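Local coordinates for protein KLLA0F20702p (Kluyveromyces lactis, PDB 5Y5A) that is the Est1 telomerase subunit of a yeast and probably helps recruit telomerase to telomeres by binding Cdc13, at residues N253-F258 with L365-G370; N274-L279 with Q376-V381; S448-M453 with K542-K547; N458-S463 with Q535-S540. All blocks are in the same frame, centred on the assembly; numbering follows the deposited sequence.

Contact 1: residues N253-F258 with L365-G370; sequences NAAYQF and LILLIG
Y256 and L367 carry most of this helix-to-helix contact, with I366 next to them, inside the TPR-like all-helical region that matches the Est1 DNA/RNA-binding family. The segments 253-258 and 365-370 belong to helices 251-263 and 339-379; the axes of the two segments come within 9.4 Å and cross at 48°. The backbones are close: the CA atoms of Y256 and L367 lie 5.1 Å apart. The phenol of Y256 swings out to the long helix because its CG lies anti to the backbone N (chi1 169°), and it meets I366 with its rim, CE1 standing 3.6 Å from I366 CG2, which sits near the ring plane. The hydroxyl end runs past the isoleucine and is hydrogen-bonded to R260, one turn further along its own helix. With an alanine in place of Y256, I366 would probably lose the ring at its CG2 and R260 its hydroxyl partner. Nearer the ring's root, L367 reaches back against the helix 251-263 backbone. I317 also packs on L367, while L488 and F491 touch I366, so the whole contact is buried. L367 CD1 ends 3.7 Å from Y256 CA and 4.2 Å from A255 CB.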
# COMPACT_ATOMS: atom_id res chain seq x y z
N ASN A 253 0.39 10.43 -0.31
CA ASN A 253 1.15 9.18 -0.44
C ASN A 253 1.31 8.52 0.94
O ASN A 253 1.24 7.30 1.06
CB ASN A 253 2.54 9.43 -1.06
CG ASN A 253 2.48 9.94 -2.51
OD1 ASN A 253 1.40 10.11 -3.09
ND2 ASN A 253 3.65 10.19 -3.08
N ALA A 254 1.51 9.34 1.97
CA ALA A 254 1.72 8.81 3.33
C ALA A 254 0.44 8.15 3.85
O ALA A 254 0.46 7.01 4.34
CB ALA A 254 2.19 9.93 4.28
N ALA A 255 -0.67 8.88 3.74
CA ALA A 255 -1.98 8.37 4.14
C ALA A 255 -2.29 7.06 3.43
O ALA A 255 -2.76 6.11 4.05
CB ALA A 255 -3.07 9.41 3.83
N TYR A 256 -2.03 7.02 2.13
CA TYR A 256 -2.29 5.83 1.34
C TYR A 256 -1.47 4.64 1.84
O TYR A 256 -1.99 3.55 2.05
CB TYR A 256 -2.00 6.09 -0.15
CG TYR A 256 -1.99 4.83 -0.98
CD1 TYR A 256 -3.15 4.10 -1.20
CD2 TYR A 256 -0.80 4.36 -1.53
CE1 TYR A 256 -3.13 2.93 -1.95
CE2 TYR A 256 -0.77 3.20 -2.28
CZ TYR A 256 -1.93 2.49 -2.49
OH TYR A 256 -1.88 1.34 -3.24
N GLN A 257 -0.18 4.87 2.06
CA GLN A 257 0.70 3.83 2.58
C GLN A 257 0.28 3.40 3.99
O GLN A 257 0.34 2.22 4.33
CB GLN A 257 2.15 4.31 2.57
CG GLN A 257 2.72 4.51 1.16
CD GLN A 257 3.00 3.20 0.44
OE1 GLN A 257 3.38 2.20 1.06
NE2 GLN A 257 2.83 3.20 -0.87
N PHE A 258 -0.14 4.37 4.80
CA PHE A 258 -0.65 4.04 6.13
C PHE A 258 -1.90 3.16 6.05
O PHE A 258 -2.08 2.26 6.87
CB PHE A 258 -0.95 5.32 6.93
CG PHE A 258 0.28 6.14 7.27
CD1 PHE A 258 1.54 5.55 7.29
CD2 PHE A 258 0.17 7.49 7.57
CE1 PHE A 258 2.67 6.30 7.61
CE2 PHE A 258 1.29 8.25 7.88
CZ PHE A 258 2.55 7.65 7.90
N LEU A 365 -8.41 6.52 -5.46
CA LEU A 365 -9.47 5.52 -5.45
C LEU A 365 -9.22 4.44 -4.40
O LEU A 365 -10.08 4.14 -3.58
CB LEU A 365 -9.62 4.89 -6.84
CG LEU A 365 -10.54 3.67 -6.91
CD1 LEU A 365 -12.00 4.07 -6.76
CD2 LEU A 365 -10.33 2.89 -8.21
N ILE A 366 -8.02 3.86 -4.42
CA ILE A 366 -7.68 2.81 -3.46
C ILE A 366 -7.62 3.33 -2.02
O ILE A 366 -8.12 2.66 -1.10
CB ILE A 366 -6.35 2.16 -3.81
CG1 ILE A 366 -6.42 1.61 -5.24
CG2 ILE A 366 -6.03 1.04 -2.82
CD1 ILE A 366 -5.06 1.48 -5.87
N LEU A 367 -7.02 4.49 -1.82
CA LEU A 367 -7.02 5.14 -0.51
C LEU A 367 -8.45 5.26 0.04
O LEU A 367 -8.73 4.90 1.18
CB LEU A 367 -6.37 6.52 -0.59
CG LEU A 367 -6.57 7.47 0.59
CD1 LEU A 367 -5.81 6.98 1.83
CD2 LEU A 367 -6.11 8.88 0.21
N LEU A 368 -9.35 5.75 -0.81
CA LEU A 368 -10.74 5.98 -0.46
C LEU A 368 -11.48 4.69 -0.11
O LEU A 368 -12.18 4.62 0.90
CB LEU A 368 -11.45 6.70 -1.61
CG LEU A 368 -12.89 7.13 -1.34
CD1 LEU A 368 -12.94 8.10 -0.17
CD2 LEU A 368 -13.51 7.73 -2.61
N ILE A 369 -11.32 3.67 -0.95
CA ILE A 369 -11.90 2.35 -0.67
C ILE A 369 -11.39 1.82 0.67
O ILE A 369 -12.17 1.41 1.53
CB ILE A 369 -11.58 1.34 -1.80
CG1 ILE A 369 -12.53 1.55 -2.97
CG2 ILE A 369 -11.71 -0.11 -1.29
CD1 ILE A 369 -12.11 0.84 -4.24
N GLY A 370 -10.07 1.85 0.84
CA GLY A 370 -9.46 1.47 2.09
C GLY A 370 -9.97 2.28 3.27
O GLY A 370 -10.20 1.75 4.34

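Contact 2: residues N274-L279 with Q376-V381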
# COMPACT_ATOMS: atom_id res chain seq x y z
N ASN A 274 -0.65 6.00 13.06
CA ASN A 274 -0.08 6.97 12.13
C ASN A 274 -1.13 7.66 11.26
O ASN A 274 -1.09 8.88 11.08
CB ASN A 274 0.98 6.32 11.26
CG ASN A 274 2.33 6.27 11.94
OD1 ASN A 274 3.09 7.23 11.90
ND2 ASN A 274 2.63 5.15 12.59
N PHE A 275 -2.05 6.87 10.70
CA PHE A 275 -3.22 7.40 10.01
C PHE A 275 -3.94 8.46 10.85
O PHE A 275 -4.31 9.53 10.36
CB PHE A 275 -4.18 6.26 9.67
CG PHE A 275 -5.37 6.66 8.85
CD1 PHE A 275 -5.27 6.79 7.47
CD2 PHE A 275 -6.60 6.86 9.45
CE1 PHE A 275 -6.38 7.13 6.69
CE2 PHE A 275 -7.72 7.21 8.68
CZ PHE A 275 -7.60 7.34 7.30
N THR A 276 -4.12 8.15 12.13
CA THR A 276 -4.83 9.02 13.06
C THR A 276 -4.01 10.27 13.40
O THR A 276 -4.56 11.36 13.54
CB THR A 276 -5.17 8.26 14.35
OG1 THR A 276 -5.92 7.09 14.00
CG2 THR A 276 -6.00 9.11 15.30
N ASN A 277 -2.70 10.10 13.51
CA ASN A 277 -1.80 11.20 13.80
C ASN A 277 -1.85 12.21 12.66
O ASN A 277 -1.73 13.42 12.88
CB ASN A 277 -0.37 10.68 14.01
CG ASN A 277 0.57 11.75 14.56
OD1 ASN A 277 1.29 12.41 13.81
ND2 ASN A 277 0.59 11.90 15.89
N LEU A 278 -2.08 11.71 11.45
CA LEU A 278 -2.15 12.54 10.25
C LEU A 278 -3.52 13.21 10.04
O LEU A 278 -3.59 14.38 9.65
CB LEU A 278 -1.80 11.71 9.02
CG LEU A 278 -1.89 12.38 7.64
CD1 LEU A 278 -1.03 13.64 7.57
CD2 LEU A 278 -1.49 11.40 6.55
N LEU A 279 -4.59 12.47 10.30
CA LEU A 279 -5.92 12.95 9.90
C LEU A 279 -6.90 13.15 11.03
O LEU A 279 -7.96 13.74 10.82
CB LEU A 279 -6.55 11.96 8.90
CG LEU A 279 -5.83 11.79 7.57
CD1 LEU A 279 -6.48 10.67 6.76
CD2 LEU A 279 -5.83 13.10 6.81
N GLN A 376 -14.49 1.91 9.73
CA GLN A 376 -15.16 0.88 10.54
C GLN A 376 -14.28 0.42 11.68
O GLN A 376 -14.78 0.13 12.76
CB GLN A 376 -15.58 -0.31 9.67
CG GLN A 376 -16.58 0.06 8.57
CD GLN A 376 -17.15 -1.16 7.89
OE1 GLN A 376 -18.36 -1.31 7.77
NE2 GLN A 376 -16.27 -2.06 7.44
N MET A 377 -12.98 0.35 11.46
CA MET A 377 -12.08 -0.04 12.54
C MET A 377 -11.96 1.06 13.58
O MET A 377 -11.87 0.79 14.76
CB MET A 377 -10.70 -0.41 12.01
CG MET A 377 -10.67 -1.69 11.20
SD MET A 377 -9.02 -1.95 10.55
CE MET A 377 -8.18 -2.58 12.00
N ILE A 378 -11.97 2.31 13.12
CA ILE A 378 -11.74 3.44 14.02
C ILE A 378 -13.00 3.81 14.80
O ILE A 378 -12.93 4.07 16.01
CB ILE A 378 -11.21 4.67 13.23
CG1 ILE A 378 -9.75 4.43 12.81
CG2 ILE A 378 -11.32 5.94 14.06
CD1 ILE A 378 -9.22 5.41 11.78
N ASN A 379 -14.15 3.79 14.14
CA ASN A 379 -15.40 4.18 14.78
C ASN A 379 -16.27 3.01 15.27
O ASN A 379 -17.28 3.22 15.95
CB ASN A 379 -16.20 5.06 13.82
CG ASN A 379 -15.52 6.40 13.59
OD1 ASN A 379 -15.01 7.01 14.52
ND2 ASN A 379 -15.51 6.85 12.34
N GLY A 380 -15.86 1.78 14.96
CA GLY A 380 -16.51 0.59 15.47
C GLY A 380 -17.72 0.14 14.65
O GLY A 380 -18.07 0.76 13.65
N VAL A 381 -18.34 -0.94 15.10
CA VAL A 381 -19.57 -1.47 14.50
C VAL A 381 -20.73 -0.51 14.72
O VAL A 381 -21.02 -0.13 15.86
CB VAL A 381 -19.90 -2.85 15.10
CG1 VAL A 381 -21.30 -3.31 14.68
CG2 VAL A 381 -18.83 -3.86 14.70
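I378 reaches F275 with the end of its longer branch, and that single methyl makes the tight part of the contact. CD1 of I378 lies 3.8 Å from CD2 and 3.9 Å from CE2 of F275, approaching the ring obliquely on the CD2-CE2 side. The phenyl group is brought there by chi1 of -175°, which holds CG anti to the backbone N and sends the ring out from helix 271-279 to the last turn of helix 339-379. F275 is buried, with V259, I325 and F326 also packed against it; F326 and I325 touch I378 as well, so I378 belongs to a small apolar cluster with helix 318-325 and the loop after it.

The looser side begins at T276, whose OG1 is 4.3 Å from I378 CD1; this hydroxyl is hydrogen-bonded to the I272 carbonyl of its own helix. Both T276 and I378 are only partly buried, and their CA atoms stay 8.9 Å apart. Beyond I378 the helix ends, and G380 leaves it with a positive phi of 85°. With only carbon-to-carbon contacts at its tight end, the contact depends on shape and on the exclusion of water, and the threonine hydroxyl is satisfied within its own helix.

Contact 3: residues S448-M453 with K542-K547; sequences SFCQSM and KKFLEK
F544 and the pair F449 and C450 meet between two helical segments whose backbones keep well apart: the nearest CA atoms, those of C450 and L545, are 7.6 Å from each other. Segment 448-453 runs through helix 447-462, whereas 542-547 takes in the last turn of helix 526-546, beyond which K547 salt-bridges an acidic side chain of the bound peptide. Side chains bridge the space between the segments. F544 is directed at the other helix with CG anti to its backbone N (chi1 170°), and there it receives the rim of F449. This is an offset edge-to-face pair, the ring centroids 5.7 Å apart and the planes at 81°, with F449 CE2 3.8 Å from F544 CZ. On one face of the F449 ring, toward its rim, lies CG of M453, 3.5 Å above the plane. C450 adds a Cys sulfur-aromatic contact: SG comes obliquely to F544, 4.0 Å from CE2. A serine in place of F544 would probably leave the edge of F449 without its aromatic partner and open a gap beside the C450 sulfur. F544 also stacks with H444 and touches L440 and A443, all of helix 437-444, while M430 and I433 of helix 421-433 pack on it. F449 makes a second edge-to-face pair with F399 of helix 385-410, and strand 552-555 borders the contact through F552, which lies against C450.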
# COMPACT_ATOMS: atom_id res chain seq x y z
N SER A 448 -27.40 6.39 -9.31
CA SER A 448 -26.31 7.03 -10.03
C SER A 448 -25.24 6.01 -10.41
O SER A 448 -24.76 6.00 -11.53
CB SER A 448 -25.70 8.16 -9.21
OG SER A 448 -25.13 7.65 -8.02
N PHE A 449 -24.87 5.13 -9.47
CA PHE A 449 -23.82 4.16 -9.74
C PHE A 449 -24.28 3.11 -10.76
O PHE A 449 -23.55 2.78 -11.69
CB PHE A 449 -23.33 3.47 -8.45
CG PHE A 449 -22.25 2.46 -8.71
CD1 PHE A 449 -20.96 2.86 -9.00
CD2 PHE A 449 -22.54 1.10 -8.73
CE1 PHE A 449 -19.96 1.92 -9.28
CE2 PHE A 449 -21.55 0.16 -9.00
CZ PHE A 449 -20.27 0.57 -9.28
N CYS A 450 -25.49 2.59 -10.59
CA CYS A 450 -26.05 1.64 -11.56
C CYS A 450 -26.18 2.25 -12.95
O CYS A 450 -25.87 1.60 -13.94
CB CYS A 450 -27.41 1.12 -11.10
SG CYS A 450 -27.25 -0.01 -9.71
N GLN A 451 -26.63 3.50 -13.01
CA GLN A 451 -26.68 4.20 -14.29
C GLN A 451 -25.28 4.28 -14.93
O GLN A 451 -25.12 4.04 -16.12
CB GLN A 451 -27.26 5.60 -14.13
CG GLN A 451 -27.37 6.38 -15.44
CD GLN A 451 -28.41 5.78 -16.38
OE1 GLN A 451 -29.60 5.81 -16.09
NE2 GLN A 451 -27.95 5.22 -17.49
N SER A 452 -24.27 4.61 -14.12
CA SER A 452 -22.90 4.73 -14.61
C SER A 452 -22.36 3.41 -15.16
O SER A 452 -21.73 3.38 -16.21
CB SER A 452 -21.97 5.24 -13.50
OG SER A 452 -22.11 6.65 -13.36
N MET A 453 -22.61 2.31 -14.46
CA MET A 453 -22.12 1.01 -14.89
C MET A 453 -22.83 0.52 -16.14
O MET A 453 -22.23 -0.15 -16.97
CB MET A 453 -22.26 -0.02 -13.76
CG MET A 453 -21.24 0.17 -12.64
SD MET A 453 -19.59 0.60 -13.25
CE MET A 453 -18.92 -0.99 -13.66
N LYS A 542 -22.08 -7.60 -15.81
CA LYS A 542 -23.31 -8.34 -16.03
C LYS A 542 -23.77 -9.08 -14.76
O LYS A 542 -24.97 -9.13 -14.46
CB LYS A 542 -23.15 -9.33 -17.19
CG LYS A 542 -23.06 -8.65 -18.55
CD LYS A 542 -23.45 -9.61 -19.67
CE LYS A 542 -23.28 -8.95 -21.03
NZ LYS A 542 -24.04 -9.68 -22.09
N LYS A 543 -22.82 -9.65 -14.01
CA LYS A 543 -23.19 -10.35 -12.78
C LYS A 543 -23.75 -9.36 -11.78
O LYS A 543 -24.73 -9.63 -11.09
CB LYS A 543 -22.00 -11.10 -12.17
CG LYS A 543 -21.43 -12.22 -13.03
CD LYS A 543 -22.42 -13.35 -13.26
CE LYS A 543 -22.59 -14.22 -12.03
NZ LYS A 543 -23.49 -15.37 -12.32
N PHE A 544 -23.12 -8.19 -11.70
CA PHE A 544 -23.56 -7.15 -10.78
C PHE A 544 -24.96 -6.66 -11.10
O PHE A 544 -25.79 -6.47 -10.21
CB PHE A 544 -22.61 -5.96 -10.80
CG PHE A 544 -23.14 -4.77 -10.06
CD1 PHE A 544 -23.10 -4.74 -8.67
CD2 PHE A 544 -23.68 -3.70 -10.74
CE1 PHE A 544 -23.59 -3.65 -7.98
CE2 PHE A 544 -24.17 -2.60 -10.05
CZ PHE A 544 -24.13 -2.58 -8.66
N LEU A 545 -25.21 -6.44 -12.39
CA LEU A 545 -26.45 -5.83 -12.83
C LEU A 545 -27.61 -6.79 -12.72
O LEU A 545 -28.77 -6.37 -12.67
CB LEU A 545 -26.30 -5.33 -14.27
CG LEU A 545 -25.46 -4.06 -14.39
CD1 LEU A 545 -25.19 -3.71 -15.85
CD2 LEU A 545 -26.14 -2.89 -13.68
N GLU A 546 -27.29 -8.08 -12.67
CA GLU A 546 -28.30 -9.12 -12.60
C GLU A 546 -29.33 -8.84 -11.51
O GLU A 546 -30.52 -8.99 -11.73
CB GLU A 546 -27.65 -10.49 -12.36
CG GLU A 546 -28.57 -11.66 -12.67
CD GLU A 546 -28.26 -12.90 -11.85
OE1 GLU A 546 -27.43 -12.82 -10.92
OE2 GLU A 546 -28.85 -13.97 -12.14
N LYS A 547 -28.88 -8.39 -10.34
CA LYS A 547 -29.80 -8.16 -9.24
C LYS A 547 -29.82 -6.71 -8.74
O LYS A 547 -30.04 -6.47 -7.55
CB LYS A 547 -29.46 -9.11 -8.08
CG LYS A 547 -29.66 -10.58 -8.44
CD LYS A 547 -29.17 -11.51 -7.34
CE LYS A 547 -29.58 -12.95 -7.64
NZ LYS A 547 -29.16 -13.90 -6.56

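Contact 4: residues N458-S463 with Q535-S540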
# COMPACT_ATOMS: atom_id res chain seq x y z
N ASN A 458 -22.46 -0.74 -21.61
CA ASN A 458 -22.98 -0.59 -22.97
C ASN A 458 -21.89 -0.16 -23.96
O ASN A 458 -21.89 -0.61 -25.11
CB ASN A 458 -24.15 0.41 -23.03
CG ASN A 458 -25.47 -0.20 -22.53
OD1 ASN A 458 -25.59 -1.41 -22.41
ND2 ASN A 458 -26.45 0.65 -22.23
N GLU A 459 -20.98 0.72 -23.53
CA GLU A 459 -19.86 1.12 -24.40
C GLU A 459 -18.93 -0.07 -24.62
O GLU A 459 -18.41 -0.27 -25.71
CB GLU A 459 -19.07 2.29 -23.80
CG GLU A 459 -19.86 3.59 -23.67
CD GLU A 459 -20.31 4.13 -25.01
OE1 GLU A 459 -21.42 4.70 -25.08
OE2 GLU A 459 -19.56 3.98 -26.00
N LEU A 460 -18.71 -0.85 -23.57
CA LEU A 460 -17.84 -2.01 -23.68
C LEU A 460 -18.45 -3.04 -24.63
O LEU A 460 -17.75 -3.57 -25.50
CB LEU A 460 -17.58 -2.62 -22.30
CG LEU A 460 -16.81 -1.66 -21.39
CD1 LEU A 460 -16.51 -2.27 -20.04
CD2 LEU A 460 -15.53 -1.22 -22.09
N LEU A 461 -19.74 -3.31 -24.49
CA LEU A 461 -20.43 -4.24 -25.38
C LEU A 461 -20.35 -3.81 -26.84
O LEU A 461 -20.35 -4.65 -27.75
CB LEU A 461 -21.89 -4.41 -24.95
CG LEU A 461 -22.11 -5.17 -23.64
CD1 LEU A 461 -23.46 -4.84 -23.04
CD2 LEU A 461 -21.97 -6.66 -23.88
N SER A 462 -20.28 -2.50 -27.08
CA SER A 462 -20.20 -1.99 -28.45
C SER A 462 -18.78 -2.08 -29.02
O SER A 462 -18.58 -1.92 -30.22
CB SER A 462 -20.69 -0.54 -28.51
OG SER A 462 -22.00 -0.42 -27.99
N SER A 463 -17.81 -2.33 -28.15
CA SER A 463 -16.42 -2.45 -28.57
C SER A 463 -16.15 -3.80 -29.22
O SER A 463 -15.64 -3.88 -30.34
CB SER A 463 -15.47 -2.25 -27.38
OG SER A 463 -15.62 -0.95 -26.83
N GLN A 535 -13.18 -7.83 -21.35
CA GLN A 535 -13.93 -9.06 -21.14
C GLN A 535 -14.30 -9.26 -19.67
O GLN A 535 -15.45 -9.52 -19.34
CB GLN A 535 -13.14 -10.26 -21.65
CG GLN A 535 -12.71 -10.11 -23.10
CD GLN A 535 -12.07 -11.36 -23.64
OE1 GLN A 535 -10.84 -11.46 -23.69
NE2 GLN A 535 -12.89 -12.31 -24.06
N VAL A 536 -13.32 -9.12 -18.78
CA VAL A 536 -13.58 -9.36 -17.37
C VAL A 536 -14.54 -8.31 -16.81
O VAL A 536 -15.29 -8.59 -15.87
CB VAL A 536 -12.27 -9.40 -16.54
CG1 VAL A 536 -11.54 -8.05 -16.57
CG2 VAL A 536 -12.54 -9.83 -15.11
N LEU A 537 -14.53 -7.11 -17.38
CA LEU A 537 -15.40 -6.05 -16.89
C LEU A 537 -16.83 -6.30 -17.35
O LEU A 537 -17.76 -6.10 -16.58
CB LEU A 537 -14.93 -4.68 -17.36
CG LEU A 537 -13.86 -4.07 -16.46
CD1 LEU A 537 -13.34 -2.77 -17.06
CD2 LEU A 537 -14.42 -3.84 -15.07
N VAL A 538 -16.99 -6.74 -18.60
CA VAL A 538 -18.32 -7.07 -19.11
C VAL A 538 -18.91 -8.20 -18.28
O VAL A 538 -20.08 -8.18 -17.91
CB VAL A 538 -18.27 -7.45 -20.62
CG1 VAL A 538 -19.58 -8.08 -21.05
CG2 VAL A 538 -17.97 -6.24 -21.48
N TYR A 539 -18.08 -9.19 -17.94
CA TYR A 539 -18.53 -10.32 -17.13
C TYR A 539 -18.93 -9.91 -15.71
O TYR A 539 -19.98 -10.31 -15.21
CB TYR A 539 -17.43 -11.38 -17.07
CG TYR A 539 -17.77 -12.55 -16.18
CD1 TYR A 539 -18.62 -13.56 -16.62
CD2 TYR A 539 -17.24 -12.65 -14.90
CE1 TYR A 539 -18.94 -14.63 -15.81
CE2 TYR A 539 -17.56 -13.72 -14.08
CZ TYR A 539 -18.41 -14.71 -14.54
OH TYR A 539 -18.72 -15.78 -13.74
N SER A 540 -18.09 -9.13 -15.06
CA SER A 540 -18.38 -8.71 -13.70
C SER A 540 -19.58 -7.78 -13.68
O SER A 540 -20.46 -7.89 -12.82
CB SER A 540 -17.16 -8.03 -13.07
OG SER A 540 -16.11 -8.97 -12.90
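L460 is wedged against L537 and V538, and its neighbour L461 catches CG1 of the valine. Segments 458-462 and 535-540, on helices 447-462 and 526-546, run at 132° to each other, their axes 9.9 Å apart at closest. The bump offered by 535-540 is V538, which faces the leucines with one methyl for each of them. CG2 presses on the root of L460, 3.7 Å from its CB, while CG1 lies 4.0 Å from CD2 of L461. The valine's fork is spread this way because CG1 stands anti to the backbone N, with chi1 of 167°. In return, the far end of L460 fits beside the base of L537, where its CD1 meets the CB of L537 at 3.9 Å. L460 thus lies between V538, at its CB, and L537, at its CD1. The hydroxyls of S540 and S462 each bond to the carbonyl four residues back, sharing it with the backbone N-H of the same serine. L423, A426 and R427 of helix 421-433 pack on L537, R560 of strand 560-563 lies against L461, and the N-H of Y561 is hydrogen-bonded to N458 OD1.

The four contacts fall into two pairs. Contacts 1 and 2 share the long helix 339-379, and on their other side use the successive helices 251-263 and 271-279; their centres are 13 Å apart and they touch, A255 CB lying 3.7 Å from L278 CD2. Their segments alternate along the chain, which weaves this part of the fold together. Contacts 3 and 4 join helices 447-462 and 526-546 at two levels, 12 Å between centres, with contact 4 nested in the loop that contact 3 closes. The pairs follow in series, the centres of contacts 1 and 3 being about 25 Å apart: contact 1 lies about 7 Å from the chain's centre, the second pair about 29 Å out, with the bound peptide beside contact 3.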